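Long-range contacts in flagellar basal body protein (Helicobacter pylori, PDB 5NPY), which probably forms part of the flagellar hook, the curved, flexible joint that passes rotation from the basal body to the filament: residues Gly85-Ala90 with Phe128-Asp133; Phe211-Lys216 with Ala303-Leu308; Thr290-Asn295 with Leu310-Pro315; Met482-Asn487 with Ile557-Leu562. All coordinates share one frame; numbering follows the deposited sequence.

Interaction 1 of 4, residues Gly85-Ala90 with Phe128-Asp133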
loop_
_atom_site.group_PDB
_atom_site.type_symbol
_atom_site.label_atom_id
_atom_site.label_comp_id
_atom_site.label_asym_id
_atom_site.label_seq_id
_atom_site.Cartn_x
_atom_site.Cartn_y
_atom_site.Cartn_z
ATOM N N GLY A 85 -29.574 19.894 19.770
ATOM C CA GLY A 85 -29.200 18.593 20.304
ATOM C C GLY A 85 -28.539 17.621 19.345
ATOM O O GLY A 85 -28.805 17.646 18.136
ATOM N N GLU A 86 -27.684 16.738 19.882
ATOM C CA GLU A 86 -26.842 15.898 19.032
ATOM C C GLU A 86 -27.645 14.857 18.255
ATOM O O GLU A 86 -27.231 14.452 17.162
ATOM C CB GLU A 86 -25.757 15.222 19.868
ATOM C CG GLU A 86 -24.532 16.101 20.077
ATOM C CD GLU A 86 -23.767 16.376 18.785
ATOM O OE1 GLU A 86 -22.821 15.617 18.476
ATOM O OE2 GLU A 86 -24.111 17.351 18.080
ATOM N N PHE A 87 -28.789 14.422 18.778
ATOM C CA PHE A 87 -29.603 13.426 18.090
ATOM C C PHE A 87 -30.992 13.952 17.734
ATOM O O PHE A 87 -31.899 13.166 17.430
ATOM C CB PHE A 87 -29.689 12.151 18.928
ATOM C CG PHE A 87 -28.401 11.395 18.985
ATOM C CD1 PHE A 87 -27.989 10.624 17.910
ATOM C CD2 PHE A 87 -27.585 11.472 20.101
ATOM C CE1 PHE A 87 -26.796 9.925 17.951
ATOM C CE2 PHE A 87 -26.388 10.780 20.151
ATOM C CZ PHE A 87 -25.989 10.004 19.072
ATOM N N HIS A 88 -31.183 15.264 17.751
ATOM C CA HIS A 88 -32.437 15.807 17.250
ATOM C C HIS A 88 -32.464 15.694 15.734
ATOM O O HIS A 88 -31.481 16.016 15.062
ATOM C CB HIS A 88 -32.613 17.254 17.708
ATOM C CG HIS A 88 -32.871 17.374 19.177
ATOM N ND1 HIS A 88 -32.829 18.573 19.851
ATOM C CD2 HIS A 88 -33.171 16.431 20.103
ATOM C CE1 HIS A 88 -33.102 18.366 21.127
ATOM N NE2 HIS A 88 -33.310 17.074 21.307
ATOM N N MET A 89 -33.579 15.207 15.195
ATOM C CA MET A 89 -33.685 14.990 13.760
ATOM C C MET A 89 -35.147 15.039 13.349
ATOM O O MET A 89 -36.051 14.964 14.186
ATOM C CB MET A 89 -33.055 13.651 13.341
ATOM C CG MET A 89 -33.650 12.429 14.053
ATOM S SD MET A 89 -32.777 10.901 13.635
ATOM C CE MET A 89 -31.325 11.053 14.678
ATOM N N ALA A 90 -35.366 15.172 12.042
ATOM C CA ALA A 90 -36.706 15.257 11.477
ATOM C C ALA A 90 -36.773 14.437 10.198
ATOM O O ALA A 90 -35.835 14.443 9.395
ATOM C CB ALA A 90 -37.112 16.710 11.192
ATOM N N PHE A 128 -34.507 13.206 19.981
ATOM C CA PHE A 128 -33.837 12.119 20.679
ATOM C C PHE A 128 -32.646 12.628 21.485
ATOM O O PHE A 128 -32.020 13.638 21.152
ATOM C CB PHE A 128 -33.370 11.052 19.686
ATOM C CG PHE A 128 -34.478 10.456 18.870
ATOM C CD1 PHE A 128 -34.310 10.223 17.519
ATOM C CD2 PHE A 128 -35.689 10.126 19.452
ATOM C CE1 PHE A 128 -35.324 9.672 16.766
ATOM C CE2 PHE A 128 -36.709 9.579 18.705
ATOM C CZ PHE A 128 -36.525 9.352 17.361
ATOM N N ALA A 129 -32.337 11.908 22.556
ATOM C CA ALA A 129 -31.220 12.255 23.420
ATOM C C ALA A 129 -30.634 10.967 23.973
ATOM O O ALA A 129 -31.225 9.893 23.850
ATOM C CB ALA A 129 -31.659 13.199 24.543
ATOM N N ARG A 130 -29.451 11.080 24.574
ATOM C CA ARG A 130 -28.772 9.942 25.179
ATOM C C ARG A 130 -29.068 9.897 26.671
ATOM O O ARG A 130 -28.980 10.923 27.356
ATOM C CB ARG A 130 -27.257 10.005 24.967
ATOM C CG ARG A 130 -26.807 10.648 23.675
ATOM C CD ARG A 130 -25.318 10.444 23.480
ATOM N NE ARG A 130 -24.693 11.629 22.900
ATOM C CZ ARG A 130 -23.445 11.668 22.446
ATOM N NH1 ARG A 130 -22.697 10.573 22.491
ATOM N NH2 ARG A 130 -22.951 12.792 21.938
ATOM N N ASP A 131 -29.401 8.710 27.174
ATOM C CA ASP A 131 -29.486 8.514 28.615
ATOM C C ASP A 131 -28.062 8.385 29.173
ATOM O O ASP A 131 -27.070 8.587 28.462
ATOM C CB ASP A 131 -30.393 7.324 28.943
ATOM C CG ASP A 131 -29.806 5.986 28.527
ATOM O OD1 ASP A 131 -28.773 5.969 27.834
ATOM O OD2 ASP A 131 -30.390 4.936 28.876
ATOM N N ALA A 132 -27.947 8.041 30.459
ATOM C CA ALA A 132 -26.643 8.052 31.125
ATOM C C ALA A 132 -25.625 7.155 30.428
ATOM O O ALA A 132 -24.418 7.424 30.488
ATOM C CB ALA A 132 -26.794 7.632 32.589
ATOM N N ASP A 133 -26.084 6.102 29.753
ATOM C CA ASP A 133 -25.205 5.104 29.160
ATOM C C ASP A 133 -25.081 5.249 27.651
ATOM O O ASP A 133 -24.614 4.320 26.989
ATOM C CB ASP A 133 -25.701 3.705 29.513
ATOM C CG ASP A 133 -26.040 3.575 30.978
ATOM O OD1 ASP A 133 -27.166 3.965 31.361
ATOM O OD2 ASP A 133 -25.174 3.103 31.747
HETATM O O HOH W 1 -29.831 15.124 21.606
#
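Phe87 lies between the backbone of Phe128 and the side chain of Arg130, and its CB, CD2 and CE2 each meet one of the two. Its CB is 3.9 Å from Phe128 CB and also close to Phe128 O. One bond further, CG is turned opposite its own carbonyl carbon (chi1 -71°), which swings the ring along strand 127-130 to Arg130. CD2 then meets Arg130 CG at 3.7 Å, and CE2 comes to 3.3 Å from Arg130 NE. That nitrogen lies in the ring plane at the edge, while the guanidinium stands at 90° to the ring and turns a face to CE2, so this is no cation-pi stack. Arg130 NH1 is held by Ile179 O, which fixes the group at the ring edge. Glu86 runs alongside the arginine with opposite charge, but Glu86 OE1 stays 4.5 Å from Arg130 NH2, and the salt bridge of this carboxylate is made to Lys560. A water joins the two main chains, accepting from Phe87 N and giving a 2.7 Å bond to Phe128 O. Beyond it, Met89 SD approaches the edge of the Phe128 ring, 5.3 Å from its centroid, in a Met-aromatic contact. Strands 87-93 and 127-130 are antiparallel neighbours in a small four-stranded sheet, here joined through water, consistent with the largely beta D1 domain of the FlgE/F/G family.

Interaction 2 of 4, residues Phe211-Lys216 with Ala303-Leu308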
loop_
_atom_site.group_PDB
_atom_site.type_symbol
_atom_site.label_atom_id
_atom_site.label_comp_id
_atom_site.label_asym_id
_atom_site.label_seq_id
_atom_site.Cartn_x
_atom_site.Cartn_y
_atom_site.Cartn_z
ATOM N N PHE A 211 24.971 -1.239 -2.739
ATOM C CA PHE A 211 24.479 -2.574 -3.056
ATOM C C PHE A 211 25.580 -3.623 -3.116
ATOM O O PHE A 211 25.356 -4.755 -2.685
ATOM C CB PHE A 211 23.745 -2.551 -4.397
ATOM C CG PHE A 211 23.040 -3.842 -4.733
ATOM C CD1 PHE A 211 22.126 -4.404 -3.855
ATOM C CD2 PHE A 211 23.272 -4.477 -5.939
ATOM C CE1 PHE A 211 21.466 -5.585 -4.172
ATOM C CE2 PHE A 211 22.620 -5.655 -6.255
ATOM C CZ PHE A 211 21.706 -6.205 -5.377
ATOM N N PHE A 212 26.772 -3.258 -3.629
ATOM C CA PHE A 212 27.875 -4.195 -3.834
ATOM C C PHE A 212 28.682 -4.479 -2.564
ATOM O O PHE A 212 29.396 -5.483 -2.527
ATOM C CB PHE A 212 28.842 -3.681 -4.924
ATOM C CG PHE A 212 28.330 -3.842 -6.346
ATOM C CD1 PHE A 212 27.170 -4.546 -6.615
ATOM C CD2 PHE A 212 29.013 -3.270 -7.413
ATOM C CE1 PHE A 212 26.693 -4.678 -7.933
ATOM C CE2 PHE A 212 28.552 -3.403 -8.724
ATOM C CZ PHE A 212 27.384 -4.109 -8.982
ATOM N N LEU A 213 28.612 -3.622 -1.546
ATOM C CA LEU A 213 29.281 -3.843 -0.271
ATOM C C LEU A 213 28.310 -4.380 0.778
ATOM O O LEU A 213 27.108 -4.099 0.743
ATOM C CB LEU A 213 29.917 -2.549 0.246
ATOM C CG LEU A 213 30.976 -2.019 -0.735
ATOM C CD1 LEU A 213 31.685 -0.730 -0.252
ATOM C CD2 LEU A 213 32.001 -3.099 -1.095
ATOM N N ASN A 214 28.844 -5.151 1.728
ATOM C CA ASN A 214 28.029 -5.601 2.847
ATOM C C ASN A 214 28.200 -4.650 4.038
ATOM O O ASN A 214 28.933 -3.664 3.977
ATOM C CB ASN A 214 28.374 -7.043 3.217
ATOM C CG ASN A 214 29.791 -7.193 3.764
ATOM O OD1 ASN A 214 30.470 -6.215 4.104
ATOM N ND2 ASN A 214 30.247 -8.431 3.838
ATOM N N ASP A 215 27.522 -4.960 5.144
ATOM C CA ASP A 215 27.567 -4.095 6.324
ATOM C C ASP A 215 28.990 -3.791 6.787
ATOM O O ASP A 215 29.256 -2.695 7.293
ATOM C CB ASP A 215 26.773 -4.734 7.462
ATOM C CG ASP A 215 25.373 -4.168 7.576
ATOM O OD1 ASP A 215 24.831 -3.723 6.542
ATOM O OD2 ASP A 215 24.818 -4.159 8.698
ATOM N N LYS A 216 29.913 -4.736 6.617
ATOM C CA LYS A 216 31.315 -4.540 6.963
ATOM C C LYS A 216 32.131 -3.894 5.839
ATOM O O LYS A 216 33.367 -3.907 5.902
ATOM C CB LYS A 216 31.942 -5.879 7.362
ATOM C CG LYS A 216 31.324 -6.500 8.616
ATOM C CD LYS A 216 32.230 -7.556 9.249
ATOM C CE LYS A 216 31.668 -8.966 9.074
ATOM N NZ LYS A 216 32.333 -9.964 9.959
ATOM N N ALA A 303 38.987 3.069 3.028
ATOM C CA ALA A 303 37.638 3.481 3.380
ATOM C C ALA A 303 36.726 2.269 3.490
ATOM O O ALA A 303 36.847 1.309 2.722
ATOM C CB ALA A 303 37.069 4.458 2.353
ATOM N N LYS A 304 35.808 2.330 4.452
ATOM C CA LYS A 304 34.784 1.313 4.622
ATOM C C LYS A 304 33.925 1.233 3.362
ATOM O O LYS A 304 34.035 0.265 2.604
ATOM C CB LYS A 304 33.943 1.607 5.866
ATOM C CG LYS A 304 32.743 0.687 6.022
ATOM C CD LYS A 304 32.161 0.701 7.429
ATOM C CE LYS A 304 33.055 -0.048 8.387
ATOM N NZ LYS A 304 33.344 -1.419 7.872
ATOM N N SER A 305 33.106 2.250 3.091
ATOM C CA SER A 305 32.215 2.249 1.932
ATOM C C SER A 305 32.505 3.428 1.005
ATOM O O SER A 305 31.719 4.383 0.946
ATOM C CB SER A 305 30.755 2.268 2.374
ATOM O OG SER A 305 29.897 2.252 1.243
ATOM N N PRO A 306 33.591 3.383 0.237
ATOM C CA PRO A 306 33.888 4.479 -0.704
ATOM C C PRO A 306 33.212 4.249 -2.045
ATOM O O PRO A 306 32.648 3.173 -2.292
ATOM C CB PRO A 306 35.414 4.408 -0.842
ATOM C CG PRO A 306 35.690 2.910 -0.749
ATOM C CD PRO A 306 34.640 2.342 0.209
ATOM N N PRO A 307 33.248 5.236 -2.940
ATOM C CA PRO A 307 32.827 4.981 -4.323
ATOM C C PRO A 307 33.667 3.868 -4.924
ATOM O O PRO A 307 34.860 3.751 -4.650
ATOM C CB PRO A 307 33.074 6.319 -5.028
ATOM C CG PRO A 307 33.023 7.354 -3.923
ATOM C CD PRO A 307 33.535 6.660 -2.682
ATOM N N LEU A 308 33.029 3.032 -5.729
ATOM C CA LEU A 308 33.682 1.869 -6.299
ATOM C C LEU A 308 33.983 2.105 -7.773
ATOM O O LEU A 308 33.282 2.859 -8.455
ATOM C CB LEU A 308 32.817 0.608 -6.115
ATOM C CG LEU A 308 32.454 0.279 -4.662
ATOM C CD1 LEU A 308 31.697 -1.008 -4.609
ATOM C CD2 LEU A 308 33.695 0.209 -3.757
#
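The carbonyl oxygen of Lys304 has the methyl CD1 of Leu213 at 3.8 Å and accepts a hydrogen bond from Lys298 NZ. The same ammonium group also donates to Ala303 O, so one lysine holds the bend of the 303-308 loop against which Leu213 packs. From there CD1 of Leu213 reaches Ser305, 3.7 Å from its CA and nearly as close to OG. Leu213 and Leu308 extend toward each other and meet tip to tip: CG and CD2 of Leu213 both lie 4.1 Å from Leu308 CD1. That methyl also touches Phe212, sitting 3.9 Å from CB and near the plane of the ring, at its edge. At the other end the Lys304 chain leaves CA extended, then curls back at its last two torsions (chi3 -74°, chi4 -53°), which brings NZ to 3.2 Å from Lys216 O. The apolar half of the contact is buried, whereas the lysine half lies at the surface. Leu213 is where the chain leaves helix 209-212. Here the end of that short helix is covered by the loop between strands 293-298 and 308-313, with Leu296 of the first strand packing against both Phe212 and Leu308, and Leu308 bound through its backbone to Ile352 of strand 346-364.

Interaction 3 of 4, residues Thr290-Asn295 with Leu310-Pro315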
loop_
_atom_site.group_PDB
_atom_site.type_symbol
_atom_site.label_atom_id
_atom_site.label_comp_id
_atom_site.label_asym_id
_atom_site.label_seq_id
_atom_site.Cartn_x
_atom_site.Cartn_y
_atom_site.Cartn_z
ATOM N N THR A 290 41.497 -11.786 -24.132
ATOM C CA THR A 290 42.732 -11.106 -23.796
ATOM C C THR A 290 43.318 -11.812 -22.579
ATOM O O THR A 290 42.855 -12.881 -22.177
ATOM C CB THR A 290 42.472 -9.618 -23.547
ATOM O OG1 THR A 290 41.951 -9.440 -22.227
ATOM C CG2 THR A 290 41.459 -9.077 -24.551
ATOM N N GLY A 291 44.334 -11.224 -21.973
ATOM C CA GLY A 291 44.808 -11.771 -20.722
ATOM C C GLY A 291 44.286 -11.057 -19.500
ATOM O O GLY A 291 44.678 -11.411 -18.381
ATOM N N LEU A 292 43.399 -10.080 -19.676
ATOM C CA LEU A 292 43.177 -9.040 -18.686
ATOM C C LEU A 292 42.033 -9.390 -17.741
ATOM O O LEU A 292 41.086 -10.105 -18.098
ATOM C CB LEU A 292 42.894 -7.707 -19.380
ATOM C CG LEU A 292 43.823 -7.401 -20.559
ATOM C CD1 LEU A 292 43.480 -6.066 -21.188
ATOM C CD2 LEU A 292 45.273 -7.427 -20.118
ATOM N N ASP A 293 42.144 -8.877 -16.515
ATOM C CA ASP A 293 41.137 -9.053 -15.480
ATOM C C ASP A 293 40.256 -7.816 -15.400
ATOM O O ASP A 293 40.763 -6.689 -15.390
ATOM C CB ASP A 293 41.786 -9.294 -14.118
ATOM C CG ASP A 293 42.304 -10.700 -13.959
ATOM O OD1 ASP A 293 43.275 -10.867 -13.200
ATOM O OD2 ASP A 293 41.743 -11.632 -14.582
ATOM N N LEU A 294 38.943 -8.030 -15.331
ATOM C CA LEU A 294 37.979 -6.980 -15.015
ATOM C C LEU A 294 37.565 -7.112 -13.547
ATOM O O LEU A 294 36.834 -8.045 -13.184
ATOM C CB LEU A 294 36.760 -7.073 -15.924
ATOM C CG LEU A 294 35.756 -5.987 -15.574
ATOM C CD1 LEU A 294 36.404 -4.623 -15.841
ATOM C CD2 LEU A 294 34.461 -6.178 -16.337
ATOM N N ASN A 295 38.023 -6.174 -12.711
ATOM C CA ASN A 295 37.858 -6.244 -11.263
ATOM C C ASN A 295 36.986 -5.104 -10.742
ATOM O O ASN A 295 36.967 -4.003 -11.303
ATOM C CB ASN A 295 39.221 -6.179 -10.550
ATOM C CG ASN A 295 40.113 -7.381 -10.855
ATOM O OD1 ASN A 295 41.301 -7.225 -11.141
ATOM N ND2 ASN A 295 39.536 -8.587 -10.797
ATOM N N LEU A 310 35.540 0.129 -11.567
ATOM C CA LEU A 310 35.989 -1.007 -12.355
ATOM C C LEU A 310 37.448 -0.804 -12.751
ATOM O O LEU A 310 37.924 0.327 -12.905
ATOM C CB LEU A 310 35.124 -1.184 -13.606
ATOM C CG LEU A 310 33.634 -1.428 -13.368
ATOM C CD1 LEU A 310 32.911 -1.536 -14.709
ATOM C CD2 LEU A 310 33.389 -2.680 -12.527
ATOM N N GLU A 311 38.160 -1.915 -12.925
ATOM C CA GLU A 311 39.594 -1.856 -13.154
ATOM C C GLU A 311 40.008 -2.946 -14.127
ATOM O O GLU A 311 39.712 -4.124 -13.904
ATOM C CB GLU A 311 40.342 -2.009 -11.828
ATOM C CG GLU A 311 41.814 -2.302 -11.966
ATOM C CD GLU A 311 42.410 -2.834 -10.682
ATOM O OE1 GLU A 311 41.969 -3.919 -10.227
ATOM O OE2 GLU A 311 43.297 -2.153 -10.121
ATOM N N ILE A 312 40.690 -2.558 -15.197
ATOM C CA ILE A 312 41.254 -3.503 -16.151
ATOM C C ILE A 312 42.722 -3.681 -15.793
ATOM O O ILE A 312 43.513 -2.738 -15.885
ATOM C CB ILE A 312 41.079 -3.029 -17.597
ATOM C CG1 ILE A 312 39.629 -2.621 -17.835
ATOM C CG2 ILE A 312 41.466 -4.142 -18.579
ATOM C CD1 ILE A 312 39.380 -2.116 -19.235
ATOM N N ALA A 313 43.082 -4.889 -15.367
ATOM C CA ALA A 313 44.390 -5.164 -14.797
ATOM C C ALA A 313 45.040 -6.341 -15.507
ATOM O O ALA A 313 44.366 -7.283 -15.937
ATOM C CB ALA A 313 44.288 -5.463 -13.293
ATOM N N ASN A 314 46.364 -6.271 -15.631
ATOM C CA ASN A 314 47.153 -7.385 -16.127
ATOM C C ASN A 314 47.677 -8.155 -14.934
ATOM O O ASN A 314 48.406 -7.572 -14.117
ATOM C CB ASN A 314 48.306 -6.889 -16.987
ATOM C CG ASN A 314 49.185 -8.017 -17.498
ATOM O OD1 ASN A 314 48.929 -9.186 -17.234
ATOM N ND2 ASN A 314 50.220 -7.666 -18.255
ATOM N N PRO A 315 47.337 -9.443 -14.774
ATOM C CA PRO A 315 47.794 -10.175 -13.585
ATOM C C PRO A 315 49.255 -10.604 -13.681
ATOM O O PRO A 315 49.974 -10.601 -12.676
ATOM C CB PRO A 315 46.845 -11.383 -13.526
ATOM C CG PRO A 315 46.048 -11.371 -14.832
ATOM C CD PRO A 315 46.618 -10.319 -15.715
#
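With CG of Leu292 set opposite its own carbonyl carbon (chi1 -44°) and the CG2 branch of Ile312 opposite its backbone N, the Leu292 methyl CD1 comes to 3.8 Å from Ile312 CG2. The two belong to a beta hairpin in which strands 293-298 and 308-313 run antiparallel. Asp293 and Ala313 form a hydrogen-bonded pair with a bond in each direction, of which Asp293 N to Ala313 O, 2.8 Å, is almost straight. Asn295 and Glu311 repeat the pattern, though the bond from Glu311 N to Asn295 O, at 2.9 Å, is clearly bent (133°). Leu294 and Ile312 are the non-hydrogen-bonded pair between them. On their face, Leu294 CD1 stands 4.3 Å from both Leu310 CB and Ile312 CG1, and Leu282 and Leu286 of helix 279-289 cover Leu294. Ahead of the strand, Thr290 OG1 accepts from Leu292 N in an ST turn that leads the chain out of that helix. The other face of the hairpin is more polar. There the planes of the Asn295 amide and Glu311 carboxylate are 72° apart, their oxygens OD1 and OE1 at 3.5 Å being two acceptors close together without a bond. Asp293 has a long, weak ion pair to Lys287 through OD2, while its other oxygen, OD1, rests 3.3 Å from Pro315 CG.

Interaction 4 of 4, residues Met482-Asn487 with Ile557-Leu562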
loop_
_atom_site.group_PDB
_atom_site.type_symbol
_atom_site.label_atom_id
_atom_site.label_comp_id
_atom_site.label_asym_id
_atom_site.label_seq_id
_atom_site.Cartn_x
_atom_site.Cartn_y
_atom_site.Cartn_z
ATOM N N MET A 482 -19.777 14.008 14.804
ATOM C CA MET A 482 -20.700 12.973 14.362
ATOM C C MET A 482 -21.552 13.484 13.208
ATOM O O MET A 482 -22.064 14.610 13.247
ATOM C CB MET A 482 -21.604 12.492 15.513
ATOM C CG MET A 482 -22.840 11.700 15.043
ATOM S SD MET A 482 -23.895 11.071 16.371
ATOM C CE MET A 482 -24.838 12.549 16.742
ATOM N N ARG A 483 -21.697 12.648 12.183
ATOM C CA ARG A 483 -22.526 12.948 11.026
ATOM C C ARG A 483 -23.711 11.996 10.984
ATOM O O ARG A 483 -23.591 10.817 11.341
ATOM C CB ARG A 483 -21.745 12.830 9.715
ATOM C CG ARG A 483 -20.459 13.615 9.680
ATOM C CD ARG A 483 -19.295 12.791 10.193
ATOM N NE ARG A 483 -18.050 13.542 10.111
ATOM C CZ ARG A 483 -17.279 13.585 9.028
ATOM N NH1 ARG A 483 -17.631 12.911 7.935
ATOM N NH2 ARG A 483 -16.156 14.299 9.040
ATOM N N ILE A 484 -24.849 12.522 10.544
ATOM C CA ILE A 484 -26.055 11.747 10.301
ATOM C C ILE A 484 -26.535 12.149 8.913
ATOM O O ILE A 484 -27.074 13.245 8.729
ATOM C CB ILE A 484 -27.135 11.994 11.356
ATOM C CG1 ILE A 484 -26.642 11.570 12.742
ATOM C CG2 ILE A 484 -28.418 11.272 10.981
ATOM C CD1 ILE A 484 -27.783 11.264 13.724
ATOM N N GLU A 485 -26.331 11.272 7.934
ATOM C CA GLU A 485 -26.688 11.559 6.552
ATOM C C GLU A 485 -28.198 11.657 6.388
ATOM O O GLU A 485 -28.982 11.273 7.263
ATOM C CB GLU A 485 -26.147 10.476 5.615
ATOM C CG GLU A 485 -24.686 10.661 5.290
ATOM C CD GLU A 485 -24.364 12.111 4.991
ATOM O OE1 GLU A 485 -24.914 12.654 4.006
ATOM O OE2 GLU A 485 -23.578 12.710 5.755
ATOM N N GLU A 486 -28.606 12.163 5.224
ATOM C CA GLU A 486 -30.024 12.227 4.900
ATOM C C GLU A 486 -30.664 10.844 4.794
ATOM O O GLU A 486 -31.896 10.751 4.701
ATOM C CB GLU A 486 -30.234 13.013 3.601
ATOM C CG GLU A 486 -29.852 14.485 3.689
ATOM C CD GLU A 486 -30.446 15.314 2.560
ATOM O OE1 GLU A 486 -30.740 16.507 2.789
ATOM O OE2 GLU A 486 -30.626 14.769 1.449
ATOM N N ASN A 487 -29.865 9.777 4.818
ATOM C CA ASN A 487 -30.364 8.411 4.867
ATOM C C ASN A 487 -30.386 7.838 6.274
ATOM O O ASN A 487 -30.638 6.645 6.437
ATOM C CB ASN A 487 -29.524 7.520 3.961
ATOM C CG ASN A 487 -29.986 7.577 2.527
ATOM O OD1 ASN A 487 -29.689 6.687 1.742
ATOM N ND2 ASN A 487 -30.738 8.620 2.179
ATOM N N ILE A 557 -33.995 11.858 6.146
ATOM C CA ILE A 557 -33.795 12.229 7.542
ATOM C C ILE A 557 -32.977 13.510 7.591
ATOM O O ILE A 557 -31.962 13.634 6.897
ATOM C CB ILE A 557 -33.099 11.100 8.323
ATOM C CG1 ILE A 557 -34.001 9.870 8.389
ATOM C CG2 ILE A 557 -32.762 11.558 9.713
ATOM C CD1 ILE A 557 -33.497 8.772 9.323
ATOM N N ARG A 558 -33.405 14.463 8.414
ATOM C CA ARG A 558 -32.768 15.774 8.493
ATOM C C ARG A 558 -32.186 15.983 9.891
ATOM O O ARG A 558 -32.934 16.171 10.858
ATOM C CB ARG A 558 -33.770 16.867 8.139
ATOM C CG ARG A 558 -34.215 16.822 6.686
ATOM C CD ARG A 558 -35.375 17.780 6.436
ATOM N NE ARG A 558 -35.028 19.159 6.778
ATOM C CZ ARG A 558 -35.675 20.232 6.332
ATOM N NH1 ARG A 558 -36.712 20.092 5.516
ATOM N NH2 ARG A 558 -35.281 21.446 6.700
ATOM N N HIS A 559 -30.855 15.960 9.990
ATOM C CA HIS A 559 -30.182 16.116 11.275
ATOM C C HIS A 559 -30.296 17.557 11.772
ATOM O O HIS A 559 -30.156 18.516 11.003
ATOM C CB HIS A 559 -28.713 15.704 11.148
ATOM C CG HIS A 559 -28.012 15.503 12.457
ATOM N ND1 HIS A 559 -26.638 15.451 12.563
ATOM C CD2 HIS A 559 -28.491 15.340 13.714
ATOM C CE1 HIS A 559 -26.299 15.271 13.829
ATOM N NE2 HIS A 559 -27.404 15.197 14.547
ATOM N N LYS A 560 -30.593 17.694 13.066
ATOM C CA LYS A 560 -30.627 18.971 13.783
ATOM C C LYS A 560 -31.780 19.876 13.339
ATOM O O LYS A 560 -31.686 21.103 13.422
ATOM C CB LYS A 560 -29.275 19.688 13.686
ATOM C CG LYS A 560 -28.201 18.921 14.455
ATOM C CD LYS A 560 -26.883 19.657 14.589
ATOM C CE LYS A 560 -26.098 19.094 15.774
ATOM N NZ LYS A 560 -24.624 19.250 15.630
ATOM N N TYR A 561 -32.880 19.268 12.891
ATOM C CA TYR A 561 -34.172 19.927 12.749
ATOM C C TYR A 561 -35.235 19.093 13.459
ATOM O O TYR A 561 -35.078 17.884 13.642
ATOM C CB TYR A 561 -34.574 20.115 11.280
ATOM C CG TYR A 561 -33.785 21.157 10.521
ATOM C CD1 TYR A 561 -34.302 22.429 10.301
ATOM C CD2 TYR A 561 -32.530 20.860 10.005
ATOM C CE1 TYR A 561 -33.586 23.380 9.594
ATOM C CE2 TYR A 561 -31.804 21.805 9.298
ATOM C CZ TYR A 561 -32.335 23.064 9.093
ATOM O OH TYR A 561 -31.601 23.999 8.389
ATOM N N LEU A 562 -36.326 19.750 13.858
ATOM C CA LEU A 562 -37.461 19.092 14.496
ATOM C C LEU A 562 -38.755 19.495 13.794
ATOM O O LEU A 562 -38.787 20.397 12.950
ATOM C CB LEU A 562 -37.529 19.419 15.997
ATOM C CG LEU A 562 -36.445 18.820 16.899
ATOM C CD1 LEU A 562 -36.596 19.251 18.358
ATOM C CD2 LEU A 562 -36.438 17.299 16.791
HETATM O O HOH W 2 -29.555 14.699 8.046
#
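Residues 482-487 and 557-559 run roughly antiparallel, with their backbones closer at the Glu486-Ile557 end than at the Ile484-His559 end. The CA atoms of Glu486 and Ile557 are 4.6 Å apart, and here Ile557 N gives Glu486 O a nearly straight 2.8 Å bond, though it comes in tilted 34° from the carbonyl plane. The return contact is a CA-H...O one, with Glu486 CA 3.1 Å from Ile557 O. At Ile484 and His559 the gap between CA atoms has widened to 6.1 Å, and a water fills it. This water donates to Ile484 O and Ile557 O and accepts from His559 N at 2.7 Å. Above it, CG of His559 lies opposite the backbone N (chi1 -166°), which lays the imidazole across Ile484. Ile484 CG1 sits over the centre of the ring, 3.9 Å from its centroid, in a CH-pi contact. Lys560 CG, brought round by the type II turn from Arg558 to Tyr561, covers the opposite face toward the rim. Met482 CE reaches His559 CE1 obliquely. The imidazole rotation is further fixed by NE2, which bonds Glu86 O. The water-bridged contact joins the end of strand 477-484 to strand 555-559, an outermost strand of the four-stranded sheet that runs into the FlgEFG C-terminal region. Strand 87-93 touches both sides, through Met89 on Ile484 and Tyr91 on Ile557, while strands 489-494 and 499-509 pack against Ile484 and Ile557 respectively.

The four contacts form two groups at opposite sides of the centre of this elongated chain. Interactions 1 and 4 have centres about 12 Å apart and share a sheet, since strand 87-93 lies between strands 127-130 and 555-559; Ala90 O and Arg558 N, at 2.6 Å, make a probable hydrogen bond between them. Met482 of interaction 4 also packs on Phe87 of interaction 1. Interactions 2 and 3 have centres about 21 Å apart and follow one another along strand 308-313, from Leu308 to Leu310. The centre of interaction 1 is about 66 Å from that of interaction 2. The bound tris-hydroxymethyl-methyl-ammonium lies on the side of interactions 2 and 3, about 9 Å from the Phe212 side chain.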